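Side-chain contacts in putative kinase (Chloroflexus aurantiacus, PDB 2RHM), which is of unknown function but has the fold of the P-loop nucleoside triphosphate hydrolases and is probably a kinase that binds a nucleotide: residues N97-I101 against A102-P106; V112-G115 against D116-V119. All blocks are in the same frame, centred on the assembly; numbering follows the deposited sequence.

Contact 1 of 2, residues N97-I101 against A102-P106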
ATOM      1  N   ASN B  97       6.208  15.245  -7.266  1.00 24.72           N
ATOM      2  CA  ASN B  97       6.270  15.293  -5.812  1.00 23.22           C
ATOM      3  C   ASN B  97       6.785  13.985  -5.227  1.00 24.25           C
ATOM      4  O   ASN B  97       7.563  13.995  -4.280  1.00 26.02           O
ATOM      5  CB  ASN B  97       4.905  15.668  -5.246  1.00 24.62           C
ATOM      6  CG  ASN B  97       4.543  17.117  -5.532  1.00 29.27           C
ATOM      7  OD1 ASN B  97       5.403  17.914  -5.884  1.00 30.31           O
ATOM      8  ND2 ASN B  97       3.266  17.453  -5.397  1.00 36.13           N
ATOM      9  N   LEU B  98       6.358  12.864  -5.802  1.00 22.77           N
ATOM     10  CA  LEU B  98       6.866  11.560  -5.412  1.00 23.01           C
ATOM     11  C   LEU B  98       8.370  11.479  -5.637  1.00 22.28           C
ATOM     12  O   LEU B  98       9.112  11.075  -4.728  1.00 22.71           O
ATOM     13  CB  LEU B  98       6.174  10.442  -6.207  1.00 23.82           C
ATOM     14  CG  LEU B  98       6.626   9.006  -5.885  1.00 21.98           C
ATOM     15  CD1 LEU B  98       6.398   8.614  -4.416  1.00 24.33           C
ATOM     16  CD2 LEU B  98       5.923   8.027  -6.772  1.00 26.43           C
ATOM     17  N   HIS B  99       8.824  11.911  -6.824  1.00 23.84           N
ATOM     18  CA  HIS B  99      10.236  11.845  -7.196  1.00 25.49           C
ATOM     19  C   HIS B  99      11.138  12.630  -6.232  1.00 26.55           C
ATOM     20  O   HIS B  99      12.246  12.192  -5.935  1.00 25.00           O
ATOM     21  CB  HIS B  99      10.457  12.323  -8.640  1.00 27.04           C
ATOM     22  CG  HIS B  99      11.809  11.981  -9.181  1.00 25.31           C
ATOM     23  ND1 HIS B  99      12.931  12.752  -8.941  1.00 27.91           N
ATOM     24  CD2 HIS B  99      12.223  10.953  -9.955  1.00 27.26           C
ATOM     25  CE1 HIS B  99      13.969  12.219  -9.552  1.00 30.57           C
ATOM     26  NE2 HIS B  99      13.571  11.123 -10.169  1.00 26.98           N
ATOM     27  N   THR B 100      10.663  13.788  -5.770  1.00 25.62           N
ATOM     28  CA  THR B 100      11.377  14.607  -4.802  1.00 25.98           C
ATOM     29  C   THR B 100      11.668  13.873  -3.489  1.00 25.99           C
ATOM     30  O   THR B 100      12.738  14.043  -2.907  1.00 27.42           O
ATOM     31  CB  THR B 100      10.563  15.893  -4.510  1.00 27.48           C
ATOM     32  OG1 THR B 100      10.454  16.643  -5.720  1.00 30.35           O
ATOM     33  CG2 THR B 100      11.216  16.742  -3.461  1.00 29.48           C
ATOM     34  N   ILE B 101      10.744  13.043  -3.020  1.00 24.33           N
ATOM     35  CA  ILE B 101      10.964  12.318  -1.758  1.00 24.64           C
ATOM     36  C   ILE B 101      11.430  10.866  -1.933  1.00 24.86           C
ATOM     37  O   ILE B 101      11.929  10.242  -0.994  1.00 24.45           O
ATOM     38  CB  ILE B 101       9.696  12.357  -0.864  1.00 26.73           C
ATOM     39  CG1 ILE B 101       8.509  11.633  -1.511  1.00 26.38           C
ATOM     40  CG2 ILE B 101       9.351  13.814  -0.528  1.00 28.54           C
ATOM     41  CD1 ILE B 101       7.413  11.317  -0.521  1.00 30.33           C
ATOM     42  N   ALA B 102      11.284  10.346  -3.143  1.00 24.13           N
ATOM     43  CA  ALA B 102      11.578   8.954  -3.413  1.00 23.64           C
ATOM     44  C   ALA B 102      11.968   8.822  -4.878  1.00 25.22           C
ATOM     45  O   ALA B 102      11.137   8.433  -5.701  1.00 23.23           O
ATOM     46  CB  ALA B 102      10.329   8.149  -3.112  1.00 23.27           C
ATOM     47  N   PRO B 103      13.221   9.187  -5.212  1.00 25.01           N
ATOM     48  CA  PRO B 103      13.696   9.149  -6.588  1.00 25.00           C
ATOM     49  C   PRO B 103      13.518   7.799  -7.285  1.00 24.58           C
ATOM     50  O   PRO B 103      13.724   6.746  -6.694  1.00 24.01           O
ATOM     51  CB  PRO B 103      15.178   9.531  -6.472  1.00 27.45           C
ATOM     52  CG  PRO B 103      15.499   9.498  -5.055  1.00 25.97           C
ATOM     53  CD  PRO B 103      14.249   9.722  -4.307  1.00 25.97           C
ATOM     54  N   PHE B 104      13.127   7.862  -8.549  1.00 24.40           N
ATOM     55  CA  PHE B 104      12.849   6.690  -9.345  1.00 23.27           C
ATOM     56  C   PHE B 104      13.190   7.006 -10.777  1.00 22.84           C
ATOM     57  O   PHE B 104      13.285   8.168 -11.164  1.00 24.19           O
ATOM     58  CB  PHE B 104      11.367   6.282  -9.258  1.00 24.87           C
ATOM     59  CG  PHE B 104      10.395   7.377  -9.691  1.00 25.32           C
ATOM     60  CD1 PHE B 104      10.104   7.570 -11.029  1.00 24.55           C
ATOM     61  CD2 PHE B 104       9.755   8.178  -8.759  1.00 24.82           C
ATOM     62  CE1 PHE B 104       9.250   8.602 -11.428  1.00 23.34           C
ATOM     63  CE2 PHE B 104       8.901   9.194  -9.152  1.00 19.27           C
ATOM     64  CZ  PHE B 104       8.630   9.395 -10.472  1.00 22.55           C
ATOM     65  N   THR B 105      13.365   5.947 -11.546  1.00 22.93           N
ATOM     66  CA  THR B 105      13.546   6.007 -12.979  1.00 23.06           C
ATOM     67  C   THR B 105      12.276   5.462 -13.617  1.00 23.39           C
ATOM     68  O   THR B 105      11.966   4.278 -13.445  1.00 22.68           O
ATOM     69  CB  THR B 105      14.729   5.125 -13.407  1.00 27.00           C
ATOM     70  OG1 THR B 105      15.930   5.600 -12.790  1.00 28.60           O
ATOM     71  CG2 THR B 105      14.904   5.181 -14.893  1.00 27.11           C
ATOM     72  N   PRO B 106      11.530   6.307 -14.364  1.00 23.43           N
ATOM     73  CA  PRO B 106      10.248   5.878 -14.931  1.00 22.60           C
ATOM     74  C   PRO B 106      10.326   5.033 -16.195  1.00 23.00           C
ATOM     75  O   PRO B 106      11.178   5.272 -17.070  1.00 22.68           O
ATOM     76  CB  PRO B 106       9.552   7.199 -15.249  1.00 24.89           C
ATOM     77  CG  PRO B 106      10.681   8.095 -15.636  1.00 24.02           C
ATOM     78  CD  PRO B 106      11.845   7.705 -14.733  1.00 25.88           C
TER
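Ala-102 begins the second segment and meets Leu-98 one helical turn back. Its N donates to Leu-98 O at 2.8 Å, a weak bond because the N-H points well off line (130°). Its CB lies 4.2 Å from Leu-98 CD1 and equally far from Ile-101 CG1. Ala-102 is the first residue to leave helical backbone angles, and this weak bond lies at the end of helix 88-101. Pro-103 comes next. Its N carries no hydrogen and can donate nothing to the helix. Its CA instead sits over the middle of one face of the His-99 ring, 4.1 Å from the centroid, a CH-pi contact. Phe-104 carries most of the remaining side-chain contact. Its CG is placed between the backbone N and the carbonyl carbon (chi1 58°), which brings the ring back against the last helical turn. There it forms an edge-to-face, T-shaped pair with His-99: the centroids are 4.8 Å apart and the planes stand at 76°. His-99 CD2 points at the centre of the phenyl face. Phe-104 CE2 also touches His-99 CB at 3.5 Å, and it meets Leu-98 CG obliquely at 4.0 Å. Leu-7 of the central strand 6-12 packs on both Leu-98 and Phe-104. Strand 105-112 begins at Thr-105, whose backbone is hydrogen-bonded to Pro-5 and Leu-7. The segment is thus a helix-to-strand connection of the alpha/beta P-loop fold. With one weak backbone bond across it, the helix end is held to the start of the strand mainly by nonpolar and ring contacts. The imidazole, met on a face by Pro-103 CA and at an edge by the phenyl ring, is probably limited in its rotation.

Contact 2 of 2, residues V112-G115 against D116-V119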
ATOM      1  N   VAL B 112      -4.134   0.666 -24.952  1.00 24.04           N
ATOM      2  CA  VAL B 112      -5.163   1.293 -25.760  1.00 24.13           C
ATOM      3  C   VAL B 112      -5.990   0.181 -26.425  1.00 24.00           C
ATOM      4  O   VAL B 112      -5.555  -0.960 -26.496  1.00 23.29           O
ATOM      5  CB  VAL B 112      -4.546   2.231 -26.845  1.00 26.97           C
ATOM      6  CG1 VAL B 112      -3.723   3.369 -26.206  1.00 23.86           C
ATOM      7  CG2 VAL B 112      -3.696   1.443 -27.833  1.00 28.49           C
ATOM      8  N   ALA B 113      -7.199   0.511 -26.855  1.00 24.07           N
ATOM      9  CA  ALA B 113      -8.016  -0.418 -27.645  1.00 24.19           C
ATOM     10  C   ALA B 113      -9.132   0.333 -28.326  1.00 24.98           C
ATOM     11  O   ALA B 113      -9.455   1.461 -27.952  1.00 25.12           O
ATOM     12  CB  ALA B 113      -8.578  -1.512 -26.798  1.00 25.61           C
ATOM     13  N   SER B 114      -9.749  -0.323 -29.304  1.00 25.08           N
ATOM     14  CA  SER B 114     -10.802   0.308 -30.088  1.00 25.68           C
ATOM     15  C   SER B 114     -12.019   0.548 -29.220  1.00 26.52           C
ATOM     16  O   SER B 114     -12.267  -0.192 -28.256  1.00 28.55           O
ATOM     17  CB  SER B 114     -11.162  -0.533 -31.327  1.00 24.58           C
ATOM     18  OG  SER B 114     -11.866  -1.715 -30.981  1.00 25.89           O
ATOM     19  N   GLY B 115     -12.752   1.612 -29.538  1.00 28.73           N
ATOM     20  CA  GLY B 115     -13.980   1.949 -28.818  1.00 28.46           C
ATOM     21  C   GLY B 115     -14.965   0.796 -28.775  1.00 28.26           C
ATOM     22  O   GLY B 115     -15.520   0.499 -27.729  1.00 29.25           O
ATOM     23  N   ASP B 116     -15.177   0.132 -29.907  1.00 29.06           N
ATOM     24  CA  ASP B 116     -16.078  -1.016 -29.956  1.00 29.61           C
ATOM     25  C   ASP B 116     -15.654  -2.118 -28.995  1.00 29.65           C
ATOM     26  O   ASP B 116     -16.478  -2.666 -28.279  1.00 28.81           O
ATOM     27  CB  ASP B 116     -16.165  -1.589 -31.371  1.00 30.45           C
ATOM     28  CG  ASP B 116     -16.982  -0.720 -32.312  1.00 34.31           C
ATOM     29  OD1 ASP B 116     -17.676   0.213 -31.849  1.00 32.58           O
ATOM     30  OD2 ASP B 116     -16.931  -0.989 -33.530  1.00 41.68           O
ATOM     31  N   VAL B 117     -14.367  -2.446 -28.983  1.00 28.34           N
ATOM     32  CA  VAL B 117     -13.861  -3.467 -28.074  1.00 28.94           C
ATOM     33  C   VAL B 117     -14.016  -3.037 -26.614  1.00 28.12           C
ATOM     34  O   VAL B 117     -14.416  -3.834 -25.780  1.00 29.96           O
ATOM     35  CB  VAL B 117     -12.393  -3.849 -28.408  1.00 27.41           C
ATOM     36  CG1 VAL B 117     -11.698  -4.490 -27.217  1.00 30.33           C
ATOM     37  CG2 VAL B 117     -12.388  -4.772 -29.626  1.00 30.16           C
ATOM     38  N   LEU B 118     -13.717  -1.776 -26.313  1.00 28.08           N
ATOM     39  CA  LEU B 118     -13.843  -1.272 -24.959  1.00 28.11           C
ATOM     40  C   LEU B 118     -15.295  -1.356 -24.492  1.00 28.46           C
ATOM     41  O   LEU B 118     -15.559  -1.747 -23.351  1.00 30.10           O
ATOM     42  CB  LEU B 118     -13.308   0.174 -24.854  1.00 28.28           C
ATOM     43  CG  LEU B 118     -11.790   0.352 -25.065  1.00 25.32           C
ATOM     44  CD1 LEU B 118     -11.377   1.824 -24.967  1.00 30.49           C
ATOM     45  CD2 LEU B 118     -11.009  -0.456 -24.071  1.00 24.04           C
ATOM     46  N   VAL B 119     -16.235  -1.011 -25.371  1.00 28.51           N
ATOM     47  CA  VAL B 119     -17.652  -1.063 -24.994  1.00 30.19           C
ATOM     48  C   VAL B 119     -18.067  -2.507 -24.680  1.00 30.52           C
ATOM     49  O   VAL B 119     -18.721  -2.748 -23.667  1.00 33.17           O
ATOM     50  CB  VAL B 119     -18.580  -0.420 -26.041  1.00 30.42           C
ATOM     51  CG1 VAL B 119     -20.050  -0.768 -25.748  1.00 33.99           C
ATOM     52  CG2 VAL B 119     -18.408   1.103 -26.054  1.00 26.39           C
TER
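Ser-114 turns its hydroxyl back over the first turn of helix 115-127. A chi1 of 72° folds OG above the serine's own backbone, within range of the Val-117 amide. Val-117 N donates to Ser-114 OG at 3.3 Å, fairly straight (158°). Val-117 stands directly beside this oxygen, with CB and CG2 both 3.4 Å from OG. Its other branch passes alongside Ala-113, with CG1 4.3 Å from Ala-113 CB. Leu-118 also points back toward Ala-113. Its CD2 meets Ala-113 CB at 3.8 Å, while CD1 lies 3.6 Å from Ala-113 O. Ala-113 CB thus touches both Val-117 and Leu-118.

Ser-114 is the N-cap of the helix that follows strand 105-112 in this P-loop alpha/beta fold. Its side chain takes up one amide of the first turn, and its O accepts from Leu-118 N at 2.9 Å. Gly-115 O accepts from Val-119 N in the same way. With an alanine here in place of Ser-114, Val-117 N is likely to lose its capping acceptor, and the first turn would be less firmly fixed. The serine is itself tied to the chain that follows strand 162-166, through a hydrogen bond from its N to Thr-168 OG1. On the helix side, Val-147 of helix 141-149 covers both Leu-118 and Val-119. Leu-118 also touches Thr-16, in the probable Walker A loop, and its side chain is about 8 Å from the bound benzoic acid.

Overall arrangement
Contact 1 and contact 2 lie at the two ends of strand 105-112, which runs parallel between strands 6-12 and 162-166 in the five-stranded sheet. Along the chain they come in series: helix 88-101 passes into the strand at contact 1, and the strand passes into helix 115-127 at contact 2. Their centres are 33 Å apart, on opposite sides of the chain's centre, and the nearest atoms are about 17 Å apart. They do not touch. Contact 2 is at the end of the sheet near the benzoic acid and the probable P-loop, consistent with a nucleotide site there. Contact 1 is at the far end, where the strand begins.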